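Local coordinates for Lmo2812 protein (Listeria monocytogenes EGD-e, PDB 5ZQA), which is a penicillin-binding protein of the peptidase S11 family and probably trims peptidoglycan stem peptides as a serine-type D-Ala-D-Ala carboxypeptidase, at residues N53-M58 with T174-F179; L66-L71 with K141-Q146; L89-D94 with Q105-S110; K155-S160 with S170-T175. One frame throughout, in Å; residues are numbered along the deposited sequence.

How the contacts relate
Starting from the N terminus, the turn after strand 48-52 is set on the start of helix 175-188 by contact 1, which closes the longest loop; contacts 2 and 3 lie wholly within it. Contact 2 joins helix 65-77 to helix 139-150, and inside its loop contact 3 closes a short one containing helix 100-104, its centre about 32 Å from that of contact 1. Contact 4 follows contact 2 in series, linking the loop after helix 139-150 to strand 172-173; it opens within the loop of contact 1 and finishes on the segment that closes it, sharing Thr174 and Thr175. Asn144 of contact 2 bonds to Phe158 of contact 4, and Asp177 of contact 1 to Thr156.

Contact 1 of 4, residues N53-M58 with T174-F179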
loop_
_atom_site.group_PDB
_atom_site.type_symbol
_atom_site.label_atom_id
_atom_site.label_comp_id
_atom_site.label_asym_id
_atom_site.label_seq_id
_atom_site.Cartn_x
_atom_site.Cartn_y
_atom_site.Cartn_z
ATOM N N ASN A 53 -16.643 8.269 -7.400
ATOM C CA ASN A 53 -16.978 6.930 -6.902
ATOM C C ASN A 53 -16.267 6.625 -5.589
ATOM O O ASN A 53 -15.794 5.512 -5.378
ATOM C CB ASN A 53 -16.638 5.855 -7.950
ATOM C CG ASN A 53 -17.596 5.862 -9.119
ATOM O OD1 ASN A 53 -18.754 6.252 -8.979
ATOM N ND2 ASN A 53 -17.121 5.420 -10.279
ATOM N N ALA A 54 -16.221 7.613 -4.700
ATOM C CA ALA A 54 -15.446 7.506 -3.463
ATOM C C ALA A 54 -16.056 6.547 -2.444
ATOM O O ALA A 54 -15.390 6.157 -1.475
ATOM C CB ALA A 54 -15.288 8.881 -2.844
ATOM N N ASP A 55 -17.323 6.196 -2.648
ATOM C CA ASP A 55 -18.037 5.284 -1.760
ATOM C C ASP A 55 -18.180 3.892 -2.371
ATOM O O ASP A 55 -18.765 3.003 -1.751
ATOM C CB ASP A 55 -19.430 5.832 -1.415
ATOM C CG ASP A 55 -19.378 7.164 -0.694
ATOM O OD1 ASP A 55 -19.032 7.185 0.509
ATOM O OD2 ASP A 55 -19.705 8.191 -1.328
ATOM N N LYS A 56 -17.661 3.706 -3.583
ATOM C CA LYS A 56 -17.791 2.443 -4.293
ATOM C C LYS A 56 -16.821 1.388 -3.755
ATOM O O LYS A 56 -15.625 1.639 -3.608
ATOM C CB LYS A 56 -17.559 2.646 -5.792
ATOM C CG LYS A 56 -17.668 1.358 -6.605
ATOM C CD LYS A 56 -17.614 1.608 -8.100
ATOM C CE LYS A 56 -17.783 0.297 -8.860
ATOM N NZ LYS A 56 -17.601 0.457 -10.325
ATOM N N VAL A 57 -17.340 0.205 -3.458
ATOM C CA VAL A 57 -16.495 -0.893 -3.000
ATOM C C VAL A 57 -15.677 -1.467 -4.163
ATOM O O VAL A 57 -16.227 -1.871 -5.192
ATOM C CB VAL A 57 -17.334 -1.995 -2.346
ATOM C CG1 VAL A 57 -16.451 -3.166 -1.912
ATOM C CG2 VAL A 57 -18.091 -1.426 -1.153
ATOM N N MET A 58 -14.359 -1.492 -3.983
ATOM C CA MET A 58 -13.411 -1.857 -5.032
ATOM C C MET A 58 -12.386 -2.856 -4.526
ATOM O O MET A 58 -11.948 -2.754 -3.385
ATOM C CB MET A 58 -12.660 -0.617 -5.537
ATOM C CG MET A 58 -13.537 0.501 -6.051
ATOM S SD MET A 58 -14.219 0.110 -7.672
ATOM C CE MET A 58 -12.788 0.433 -8.716
ATOM N N THR A 174 -12.762 1.313 -0.069
ATOM C CA THR A 174 -13.232 2.492 -0.803
ATOM C C THR A 174 -12.136 3.539 -0.787
ATOM O O THR A 174 -11.232 3.447 0.047
ATOM C CB THR A 174 -14.479 3.108 -0.168
ATOM O OG1 THR A 174 -14.146 3.587 1.142
ATOM C CG2 THR A 174 -15.602 2.074 -0.048
ATOM N N THR A 175 -12.207 4.554 -1.651
ATOM C CA THR A 175 -11.180 5.590 -1.575
ATOM C C THR A 175 -11.211 6.284 -0.222
ATOM O O THR A 175 -10.167 6.675 0.298
ATOM C CB THR A 175 -11.288 6.681 -2.663
ATOM O OG1 THR A 175 -12.441 7.498 -2.439
ATOM C CG2 THR A 175 -11.318 6.074 -4.050
ATOM N N LYS A 176 -12.404 6.439 0.351
ATOM C CA LYS A 176 -12.524 7.072 1.657
ATOM C C LYS A 176 -11.795 6.261 2.739
ATOM O O LYS A 176 -11.043 6.818 3.540
ATOM C CB LYS A 176 -13.998 7.271 2.022
ATOM C CG LYS A 176 -14.690 8.355 1.212
ATOM C CD LYS A 176 -16.122 8.545 1.697
ATOM C CE LYS A 176 -16.728 9.816 1.122
ATOM N NZ LYS A 176 -15.952 11.040 1.504
ATOM N N ASP A 177 -12.001 4.947 2.759
ATOM C CA ASP A 177 -11.338 4.115 3.761
ATOM C C ASP A 177 -9.826 4.023 3.517
ATOM O O ASP A 177 -9.037 4.002 4.469
ATOM C CB ASP A 177 -11.949 2.720 3.771
ATOM C CG ASP A 177 -13.194 2.624 4.631
ATOM O OD1 ASP A 177 -13.435 3.500 5.491
ATOM O OD2 ASP A 177 -13.923 1.632 4.458
ATOM N N LEU A 178 -9.421 3.979 2.248
ATOM C CA LEU A 178 -7.999 3.924 1.929
ATOM C C LEU A 178 -7.285 5.223 2.337
ATOM O O LEU A 178 -6.137 5.183 2.789
ATOM C CB LEU A 178 -7.799 3.617 0.439
ATOM C CG LEU A 178 -8.186 2.194 0.039
ATOM C CD1 LEU A 178 -8.201 2.086 -1.466
ATOM C CD2 LEU A 178 -7.237 1.162 0.656
ATOM N N PHE A 179 -7.960 6.363 2.201
ATOM C CA PHE A 179 -7.410 7.611 2.714
ATOM C C PHE A 179 -7.166 7.529 4.221
ATOM O O PHE A 179 -6.116 7.938 4.702
ATOM C CB PHE A 179 -8.343 8.789 2.401
ATOM C CG PHE A 179 -8.029 10.032 3.192
ATOM C CD1 PHE A 179 -6.774 10.626 3.106
ATOM C CD2 PHE A 179 -8.976 10.594 4.021
ATOM C CE1 PHE A 179 -6.466 11.755 3.834
ATOM C CE2 PHE A 179 -8.677 11.743 4.760
ATOM C CZ PHE A 179 -7.419 12.320 4.660
HETATM O O HOH W 1 -14.094 3.928 -3.787
#
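Ala54 and Thr174 meet where a type I beta turn, Asn53 to Lys56, lies against a capped helix start: Thr174 is the N-cap of helix 175-188, its OG1 accepting from Asp177 N at 3.0 Å with a nearly straight bond (165°). The first torsion of Thr174 (chi1 64°) sets that hydroxyl between its own backbone N and carbonyl carbon, turned to the helix, and leaves the methyl CG2 for the turn, where it lies by the carbonyl oxygens of Asp55 and Lys56. A threonine suits the place because one branch caps while the other packs. Ala54 is small enough to let the helix come close; its CB is 3.2 Å from Thr175 OG1, a hydroxyl whose main partner is Tyr41 on strand 37-42.

Lys176 runs outward along the exposed side of the turn. Its CB and CG pass the Ala54 carbonyl, CG coming to 3.5 Å from Ala54 O and also touching the Ala54 methyl. CD then runs by the carboxylate of Asp55, 3.4 Å from OD1, and CE stays alongside the same oxygen. The chain bends at its last torsion (chi4 -59°), and NZ makes a salt bridge with Glu51 instead, remaining 5.0 Å from Asp55 OD1; the two opposite charges probably still attract weakly.

A water joins the two backbones. It donates to the carbonyl oxygens of Asn53 and Lys56, and it accepts from the first helical amide, Thr175 N, at 2.9 Å.

Contact 2 of 4, residues L66-L71 with K141-Q146; sequences LMTAFL and KEMNNQ
Met67 and Met143 lie alongside each other, running opposite ways, with Met67 CG 3.9 Å from Met143 CB. The Met67 chain leaves with CG anti to the backbone N (chi1 174°) and then bends at both further torsions, which carries SD across Gln146 CG at 3.6 Å and sets CE beside the Met143 carbonyl oxygen. Met143 is straighter and bends at its last torsion (chi3 81°); its methyl thereby reaches Thr68 OG1, a hydroxyl already bonded to Ala161 O. Flexible, unbranched methionines suit this seam, where helix 65-77 and helix 139-150 pack almost perpendicularly, their axes 87° apart and 10.1 Å at closest approach. The first of these helices begins in the predicted SxxK active-site motif.

Gln146 lays its aliphatic part on Met67 and turns its amide to Phe70. Its CD lies 3.4 Å from Phe70 CE2, while NE2 sits at the ring's edge, in its plane. Phe70 also meets the ring of His189 edge-to-face, and since His189 is a ligand of a bound magnesium ion, the helix pair packs next to a metal site. Leu71 uses both branches: CD1 packs on Met143 CA at 3.9 Å, and CD2 touches Gln146 NE2 at 3.8 Å.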
loop_
_atom_site.group_PDB
_atom_site.type_symbol
_atom_site.label_atom_id
_atom_site.label_comp_id
_atom_site.label_asym_id
_atom_site.label_seq_id
_atom_site.Cartn_x
_atom_site.Cartn_y
_atom_site.Cartn_z
ATOM N N LEU A 66 -0.355 -2.111 2.955
ATOM C CA LEU A 66 -0.239 -0.966 3.858
ATOM C C LEU A 66 -0.738 -1.325 5.254
ATOM O O LEU A 66 -0.204 -0.835 6.247
ATOM C CB LEU A 66 -1.002 0.244 3.321
ATOM C CG LEU A 66 -0.379 0.829 2.044
ATOM C CD1 LEU A 66 -1.229 1.950 1.483
ATOM C CD2 LEU A 66 1.044 1.339 2.297
ATOM N N MET A 67 -1.751 -2.187 5.339
ATOM C CA MET A 67 -2.231 -2.592 6.657
ATOM C C MET A 67 -1.238 -3.557 7.287
ATOM O O MET A 67 -0.972 -3.483 8.490
ATOM C CB MET A 67 -3.616 -3.241 6.589
ATOM C CG MET A 67 -4.078 -3.797 7.946
ATOM S SD MET A 67 -4.198 -2.553 9.250
ATOM C CE MET A 67 -5.809 -1.849 8.894
ATOM N N THR A 68 -0.679 -4.457 6.481
ATOM C CA THR A 68 0.366 -5.331 6.997
ATOM C C THR A 68 1.563 -4.507 7.490
ATOM O O THR A 68 2.086 -4.786 8.564
ATOM C CB THR A 68 0.791 -6.357 5.935
ATOM O OG1 THR A 68 -0.387 -7.062 5.514
ATOM C CG2 THR A 68 1.820 -7.373 6.481
ATOM N N ALA A 69 1.966 -3.488 6.725
ATOM C CA ALA A 69 3.049 -2.592 7.152
ATOM C C ALA A 69 2.715 -1.937 8.489
ATOM O O ALA A 69 3.566 -1.886 9.388
ATOM C CB ALA A 69 3.325 -1.523 6.082
ATOM N N PHE A 70 1.489 -1.434 8.624
ATOM C CA PHE A 70 1.061 -0.796 9.870
ATOM C C PHE A 70 1.243 -1.737 11.051
ATOM O O PHE A 70 1.796 -1.352 12.084
ATOM C CB PHE A 70 -0.406 -0.337 9.780
ATOM C CG PHE A 70 -0.861 0.453 10.975
ATOM C CD1 PHE A 70 -0.624 1.811 11.051
ATOM C CD2 PHE A 70 -1.490 -0.172 12.042
ATOM C CE1 PHE A 70 -1.034 2.544 12.158
ATOM C CE2 PHE A 70 -1.895 0.553 13.142
ATOM C CZ PHE A 70 -1.664 1.913 13.196
ATOM N N LEU A 71 0.813 -2.980 10.882
ATOM C CA LEU A 71 0.891 -3.949 11.963
ATOM C C LEU A 71 2.331 -4.394 12.279
ATOM O O LEU A 71 2.659 -4.648 13.445
ATOM C CB LEU A 71 -0.003 -5.152 11.638
ATOM C CG LEU A 71 -1.485 -4.778 11.762
ATOM C CD1 LEU A 71 -2.379 -5.895 11.235
ATOM C CD2 LEU A 71 -1.862 -4.440 13.205
ATOM N N LYS A 141 -7.770 -11.636 10.454
ATOM C CA LYS A 141 -8.648 -11.161 11.523
ATOM C C LYS A 141 -8.024 -9.962 12.235
ATOM O O LYS A 141 -8.713 -8.999 12.570
ATOM C CB LYS A 141 -8.944 -12.290 12.517
ATOM C CG LYS A 141 -9.856 -11.903 13.682
ATOM C CD LYS A 141 -10.757 -13.073 14.085
ATOM C CE LYS A 141 -9.961 -14.368 14.199
ATOM N NZ LYS A 141 -10.801 -15.551 14.550
ATOM N N GLU A 142 -6.713 -9.995 12.440
ATOM C CA GLU A 142 -6.034 -8.867 13.068
ATOM C C GLU A 142 -6.008 -7.643 12.156
ATOM O O GLU A 142 -6.134 -6.519 12.634
ATOM C CB GLU A 142 -4.617 -9.258 13.475
ATOM C CG GLU A 142 -4.577 -10.249 14.634
ATOM C CD GLU A 142 -5.194 -9.688 15.911
ATOM O OE1 GLU A 142 -5.244 -8.446 16.064
ATOM O OE2 GLU A 142 -5.631 -10.491 16.763
ATOM N N MET A 143 -5.876 -7.860 10.850
ATOM C CA MET A 143 -5.959 -6.753 9.899
ATOM C C MET A 143 -7.318 -6.068 9.994
ATOM O O MET A 143 -7.407 -4.846 10.022
ATOM C CB MET A 143 -5.728 -7.242 8.460
ATOM C CG MET A 143 -4.355 -7.826 8.196
ATOM S SD MET A 143 -4.218 -8.515 6.527
ATOM C CE MET A 143 -3.897 -7.035 5.555
ATOM N N ASN A 144 -8.385 -6.865 10.036
ATOM C CA ASN A 144 -9.726 -6.292 10.106
ATOM C C ASN A 144 -10.019 -5.688 11.484
ATOM O O ASN A 144 -10.720 -4.672 11.591
ATOM C CB ASN A 144 -10.741 -7.360 9.726
ATOM C CG ASN A 144 -10.686 -7.678 8.257
ATOM O OD1 ASN A 144 -10.678 -6.770 7.437
ATOM N ND2 ASN A 144 -10.608 -8.960 7.914
ATOM N N ASN A 145 -9.451 -6.282 12.532
ATOM C CA ASN A 145 -9.557 -5.680 13.857
ATOM C C ASN A 145 -8.924 -4.302 13.892
ATOM O O ASN A 145 -9.477 -3.373 14.476
ATOM C CB ASN A 145 -8.908 -6.574 14.911
ATOM C CG ASN A 145 -9.801 -7.717 15.329
ATOM O OD1 ASN A 145 -10.989 -7.746 14.998
ATOM N ND2 ASN A 145 -9.243 -8.657 16.080
ATOM N N GLN A 146 -7.768 -4.161 13.256
ATOM C CA GLN A 146 -7.084 -2.875 13.229
ATOM C C GLN A 146 -7.856 -1.871 12.383
ATOM O O GLN A 146 -7.905 -0.693 12.726
ATOM C CB GLN A 146 -5.650 -3.023 12.701
ATOM C CG GLN A 146 -4.858 -1.717 12.739
ATOM C CD GLN A 146 -4.681 -1.169 14.153
ATOM O OE1 GLN A 146 -5.068 -0.037 14.445
ATOM N NE2 GLN A 146 -4.080 -1.964 15.027
#

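Contact 3 of 4, residues L89-D94 with Q105-S110; sequences LVRLDD and QKRTWS
Leu89 N donates to Arg107 O at 2.8 Å, a nearly straight bond (174°) that prolongs the short two-stranded antiparallel sheet of strands 86-88 and 108-110 beyond its regular part. Within 105-110 the indole NE1 of Trp109 donates to Lys106 O at 2.9 Å. The oxygen lies in the plane of the indole, though NE1 stands well above the carbonyl plane. This bond helps to fix the rotation of the ring.

Arg107 adds a weak bond from its side chain: NH1 reaches Leu89 O at 3.1 Å along a bent path. Arg107 thus meets both backbone polar groups of Leu89, the carbonyl only weakly. Its chain, bent at chi2 and chi3, curls back over the Leu89 peptide, with CD also resting near Leu89 O.

The Lys106 carbonyl oxygen that takes the indole bond also touches Leu89 CD1. A leucine suits the place: its branched end fills the angle between the Lys106 carbonyl and the indole, CD1 lying 3.7 Å from Trp109 CD1. Outside the two segments, Leu89 also packs on helices 100-104 and 124-135.

Further out, Arg91 extends from CG to NE, and its guanidinium receives Arg107 NH2 over one face, the two planes 36° apart. Like charges so close probably cost something, and the cation-pi contact of Arg107 with Tyr101 may offset part of it. The two terminal nitrogens, Arg91 NH2 and Arg107 NH2, are both donors and stand 3.3 Å apart.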
loop_
_atom_site.group_PDB
_atom_site.type_symbol
_atom_site.label_atom_id
_atom_site.label_comp_id
_atom_site.label_asym_id
_atom_site.label_seq_id
_atom_site.Cartn_x
_atom_site.Cartn_y
_atom_site.Cartn_z
ATOM N N LEU A 89 10.584 -17.401 3.760
ATOM C CA LEU A 89 9.529 -17.024 2.828
ATOM C C LEU A 89 8.541 -18.161 2.632
ATOM O O LEU A 89 8.938 -19.305 2.391
ATOM C CB LEU A 89 10.109 -16.625 1.472
ATOM C CG LEU A 89 10.742 -15.242 1.441
ATOM C CD1 LEU A 89 11.499 -15.043 0.139
ATOM C CD2 LEU A 89 9.637 -14.188 1.641
ATOM N N VAL A 90 7.258 -17.839 2.748
ATOM C CA VAL A 90 6.216 -18.816 2.495
ATOM C C VAL A 90 6.171 -19.096 0.993
ATOM O O VAL A 90 6.507 -18.240 0.173
ATOM C CB VAL A 90 4.826 -18.338 2.994
ATOM C CG1 VAL A 90 4.898 -17.825 4.426
ATOM C CG2 VAL A 90 4.277 -17.276 2.081
ATOM N N ARG A 91 5.779 -20.310 0.631
ATOM C CA ARG A 91 5.607 -20.647 -0.778
ATOM C C ARG A 91 4.222 -20.222 -1.230
ATOM O O ARG A 91 3.235 -20.481 -0.542
ATOM C CB ARG A 91 5.805 -22.146 -1.013
ATOM C CG ARG A 91 7.255 -22.584 -0.934
ATOM C CD ARG A 91 7.392 -24.091 -1.062
ATOM N NE ARG A 91 8.791 -24.483 -1.181
ATOM C CZ ARG A 91 9.629 -24.581 -0.154
ATOM N NH1 ARG A 91 9.207 -24.315 1.077
ATOM N NH2 ARG A 91 10.889 -24.943 -0.359
ATOM N N LEU A 92 4.156 -19.550 -2.373
ATOM C CA LEU A 92 2.879 -19.119 -2.923
ATOM C C LEU A 92 2.358 -20.173 -3.889
ATOM O O LEU A 92 3.132 -20.751 -4.647
ATOM C CB LEU A 92 3.028 -17.779 -3.637
ATOM C CG LEU A 92 3.606 -16.614 -2.830
ATOM C CD1 LEU A 92 3.958 -15.481 -3.779
ATOM C CD2 LEU A 92 2.625 -16.140 -1.760
ATOM N N ASP A 93 1.055 -20.428 -3.877
ATOM C CA ASP A 93 0.505 -21.377 -4.842
ATOM C C ASP A 93 0.057 -20.670 -6.122
ATOM O O ASP A 93 -0.262 -21.317 -7.114
ATOM C CB ASP A 93 -0.646 -22.178 -4.228
ATOM C CG ASP A 93 -1.677 -21.304 -3.549
ATOM O OD1 ASP A 93 -1.751 -20.096 -3.865
ATOM O OD2 ASP A 93 -2.414 -21.833 -2.688
ATOM N N ASP A 94 0.046 -19.340 -6.096
ATOM C CA ASP A 94 -0.277 -18.552 -7.283
ATOM C C ASP A 94 0.991 -18.255 -8.074
ATOM O O ASP A 94 1.841 -17.489 -7.624
ATOM C CB ASP A 94 -0.978 -17.245 -6.896
ATOM C CG ASP A 94 -1.491 -16.459 -8.105
ATOM O OD1 ASP A 94 -1.085 -16.746 -9.255
ATOM O OD2 ASP A 94 -2.306 -15.535 -7.897
ATOM N N GLN A 105 15.876 -16.359 -5.335
ATOM C CA GLN A 105 16.075 -17.750 -4.922
ATOM C C GLN A 105 16.704 -17.873 -3.525
ATOM O O GLN A 105 17.406 -18.840 -3.225
ATOM C CB GLN A 105 16.925 -18.495 -5.962
ATOM C CG GLN A 105 16.320 -18.460 -7.364
ATOM C CD GLN A 105 15.036 -19.259 -7.451
ATOM O OE1 GLN A 105 13.994 -18.741 -7.853
ATOM N NE2 GLN A 105 15.108 -20.531 -7.079
ATOM N N LYS A 106 16.437 -16.888 -2.670
ATOM C CA LYS A 106 16.844 -16.950 -1.269
ATOM C C LYS A 106 15.598 -17.083 -0.403
ATOM O O LYS A 106 14.638 -16.323 -0.555
ATOM C CB LYS A 106 17.645 -15.709 -0.863
ATOM C CG LYS A 106 18.945 -15.535 -1.633
ATOM C CD LYS A 106 19.915 -16.655 -1.321
ATOM C CE LYS A 106 21.158 -16.137 -0.627
ATOM N NZ LYS A 106 22.112 -17.246 -0.333
ATOM N N ARG A 107 15.617 -18.058 0.502
ATOM C CA ARG A 107 14.447 -18.366 1.315
ATOM C C ARG A 107 14.358 -17.512 2.575
ATOM O O ARG A 107 13.263 -17.141 3.002
ATOM C CB ARG A 107 14.467 -19.853 1.692
ATOM C CG ARG A 107 13.324 -20.308 2.573
ATOM C CD ARG A 107 12.005 -20.231 1.838
ATOM N NE ARG A 107 11.989 -21.109 0.668
ATOM C CZ ARG A 107 11.127 -20.996 -0.340
ATOM N NH1 ARG A 107 10.210 -20.034 -0.338
ATOM N NH2 ARG A 107 11.189 -21.843 -1.361
ATOM N N THR A 108 15.506 -17.191 3.162
ATOM C CA THR A 108 15.537 -16.628 4.512
ATOM C C THR A 108 15.996 -15.173 4.527
ATOM O O THR A 108 17.071 -14.861 4.032
ATOM C CB THR A 108 16.458 -17.473 5.405
ATOM O OG1 THR A 108 16.006 -18.830 5.385
ATOM C CG2 THR A 108 16.468 -16.957 6.851
ATOM N N TRP A 109 15.173 -14.298 5.101
ATOM C CA TRP A 109 15.401 -12.847 5.090
ATOM C C TRP A 109 15.093 -12.232 6.434
ATOM O O TRP A 109 14.255 -12.743 7.171
ATOM C CB TRP A 109 14.512 -12.158 4.048
ATOM C CG TRP A 109 14.783 -12.580 2.644
ATOM C CD1 TRP A 109 14.373 -13.732 2.036
ATOM C CD2 TRP A 109 15.531 -11.853 1.668
ATOM N NE1 TRP A 109 14.825 -13.769 0.738
ATOM C CE2 TRP A 109 15.547 -12.629 0.488
ATOM C CE3 TRP A 109 16.205 -10.624 1.675
ATOM C CZ2 TRP A 109 16.187 -12.209 -0.673
ATOM C CZ3 TRP A 109 16.841 -10.213 0.526
ATOM C CH2 TRP A 109 16.827 -11.004 -0.637
ATOM N N SER A 110 15.726 -11.100 6.724
ATOM C CA SER A 110 15.390 -10.344 7.921
ATOM C C SER A 110 14.022 -9.694 7.775
ATOM O O SER A 110 13.559 -9.426 6.664
ATOM C CB SER A 110 16.440 -9.270 8.207
ATOM O OG SER A 110 16.391 -8.247 7.230
#

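Contact 4 of 4, residues K155-S160 with S170-T175; sequences KTTFVS and SAVSTT
Thr157 and Val172 form a single antiparallel bridge, a hydrogen-bonded pair in which each residue gives its N-H and takes the other's. Thr157 N donates to Val172 O at 3.0 Å, and Val172 N to Thr157 O at the same length. Each oxygen takes a CA-H contact as well, Val172 O from Thr156 CA and Thr157 O from Ala171 CA. The two side chains of the pair point the same way, Val172 CG2 lying 3.4 Å from Thr157 OG1. That hydroxyl shares a water with Ser170 O, to which the water donates at 2.7 Å.

Next to the bridge, Ser173 OG donates to Thr156 OG1 at 2.7 Å. The serine hydroxyl is swung anti to the backbone N (chi1 -168°), which brings it across to the threonine, whose own OG1 is also bonded to Asp177 OD2. Small hydroxyl residues suit this buried spot because they pair with each other and with the carboxylate. At the ends, Lys155 CD rests on Thr174 CG2 while its NZ goes to Asp55 O, and Val159 CG2 packs against Ala171.

Ala171 also touches Ile60 and Ser64, its side chain about 9 Å from that of Ser62, the predicted nucleophile. On its other edge strand 172-173 pairs with strand 58-59, Ser173 with Met58, and Ala171 just before it bonds to Ile60. Phe158, which turns from the bridge, packs on helices 139-150 and 175-188, its amide held by Asn144 OD1 of the former.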
loop_
_atom_site.group_PDB
_atom_site.type_symbol
_atom_site.label_atom_id
_atom_site.label_comp_id
_atom_site.label_asym_id
_atom_site.label_seq_id
_atom_site.Cartn_x
_atom_site.Cartn_y
_atom_site.Cartn_z
ATOM N N LYS A 155 -17.261 -1.108 4.856
ATOM C CA LYS A 155 -17.068 -1.476 3.461
ATOM C C LYS A 155 -15.694 -2.087 3.200
ATOM O O LYS A 155 -15.454 -2.637 2.119
ATOM C CB LYS A 155 -17.271 -0.268 2.547
ATOM C CG LYS A 155 -18.714 0.174 2.494
ATOM C CD LYS A 155 -18.901 1.372 1.583
ATOM C CE LYS A 155 -20.361 1.804 1.566
ATOM N NZ LYS A 155 -20.602 2.920 0.606
ATOM N N THR A 156 -14.789 -1.966 4.165
ATOM C CA THR A 156 -13.450 -2.553 4.025
ATOM C C THR A 156 -13.364 -3.954 4.623
ATOM O O THR A 156 -13.800 -4.167 5.745
ATOM C CB THR A 156 -12.385 -1.673 4.703
ATOM O OG1 THR A 156 -12.295 -0.432 3.997
ATOM C CG2 THR A 156 -10.998 -2.356 4.693
ATOM N N THR A 157 -12.823 -4.901 3.858
ATOM C CA THR A 157 -12.442 -6.211 4.391
ATOM C C THR A 157 -11.131 -6.678 3.771
ATOM O O THR A 157 -10.967 -6.678 2.547
ATOM C CB THR A 157 -13.519 -7.300 4.151
ATOM O OG1 THR A 157 -13.936 -7.267 2.789
ATOM C CG2 THR A 157 -14.732 -7.094 5.040
ATOM N N PHE A 158 -10.197 -7.048 4.639
ATOM C CA PHE A 158 -8.933 -7.660 4.241
ATOM C C PHE A 158 -9.057 -9.174 4.303
ATOM O O PHE A 158 -9.745 -9.706 5.176
ATOM C CB PHE A 158 -7.794 -7.186 5.150
ATOM C CG PHE A 158 -7.573 -5.701 5.117
ATOM C CD1 PHE A 158 -6.927 -5.112 4.043
ATOM C CD2 PHE A 158 -7.998 -4.897 6.167
ATOM C CE1 PHE A 158 -6.716 -3.748 3.996
ATOM C CE2 PHE A 158 -7.792 -3.520 6.126
ATOM C CZ PHE A 158 -7.150 -2.948 5.034
ATOM N N VAL A 159 -8.377 -9.866 3.394
ATOM C CA VAL A 159 -8.479 -11.328 3.338
ATOM C C VAL A 159 -7.132 -12.022 3.524
ATOM O O VAL A 159 -7.083 -13.233 3.754
ATOM C CB VAL A 159 -9.120 -11.804 1.997
ATOM C CG1 VAL A 159 -10.525 -11.216 1.817
ATOM C CG2 VAL A 159 -8.251 -11.452 0.791
ATOM N N SER A 160 -6.044 -11.264 3.408
ATOM C CA SER A 160 -4.701 -11.832 3.449
ATOM C C SER A 160 -3.676 -10.731 3.671
ATOM O O SER A 160 -3.943 -9.572 3.373
ATOM C CB SER A 160 -4.389 -12.574 2.149
ATOM O OG SER A 160 -4.265 -11.657 1.066
ATOM N N SER A 170 -11.907 -11.505 -2.184
ATOM C CA SER A 170 -10.979 -10.412 -2.483
ATOM C C SER A 170 -10.950 -9.371 -1.384
ATOM O O SER A 170 -11.981 -9.049 -0.789
ATOM C CB SER A 170 -11.348 -9.711 -3.797
ATOM O OG SER A 170 -11.199 -10.566 -4.914
ATOM N N ALA A 171 -9.763 -8.825 -1.140
ATOM C CA ALA A 171 -9.632 -7.632 -0.315
ATOM C C ALA A 171 -10.328 -6.462 -1.002
ATOM O O ALA A 171 -10.081 -6.210 -2.182
ATOM C CB ALA A 171 -8.173 -7.312 -0.082
ATOM N N VAL A 172 -11.184 -5.758 -0.272
ATOM C CA VAL A 172 -11.906 -4.626 -0.849
ATOM C C VAL A 172 -11.935 -3.440 0.106
ATOM O O VAL A 172 -11.810 -3.596 1.329
ATOM C CB VAL A 172 -13.373 -4.984 -1.228
ATOM C CG1 VAL A 172 -13.413 -6.052 -2.334
ATOM C CG2 VAL A 172 -14.169 -5.421 -0.010
ATOM N N SER A 173 -12.120 -2.252 -0.466
ATOM C CA SER A 173 -12.219 -1.029 0.327
ATOM C C SER A 173 -12.823 0.075 -0.548
ATOM O O SER A 173 -13.343 -0.204 -1.628
ATOM C CB SER A 173 -10.836 -0.634 0.870
ATOM O OG SER A 173 -10.927 0.377 1.859
ATOM N N THR A 174 -12.762 1.313 -0.069
ATOM C CA THR A 174 -13.232 2.492 -0.803
ATOM C C THR A 174 -12.136 3.539 -0.787
ATOM O O THR A 174 -11.232 3.447 0.047
ATOM C CB THR A 174 -14.479 3.108 -0.168
ATOM O OG1 THR A 174 -14.146 3.587 1.142
ATOM C CG2 THR A 174 -15.602 2.074 -0.048
ATOM N N THR A 175 -12.207 4.554 -1.651
ATOM C CA THR A 175 -11.180 5.590 -1.575
ATOM C C THR A 175 -11.211 6.284 -0.222
ATOM O O THR A 175 -10.167 6.675 0.298
ATOM C CB THR A 175 -11.288 6.681 -2.663
ATOM O OG1 THR A 175 -12.441 7.498 -2.439
ATOM C CG2 THR A 175 -11.318 6.074 -4.050
HETATM O O HOH W 2 -13.671 -9.344 1.256
#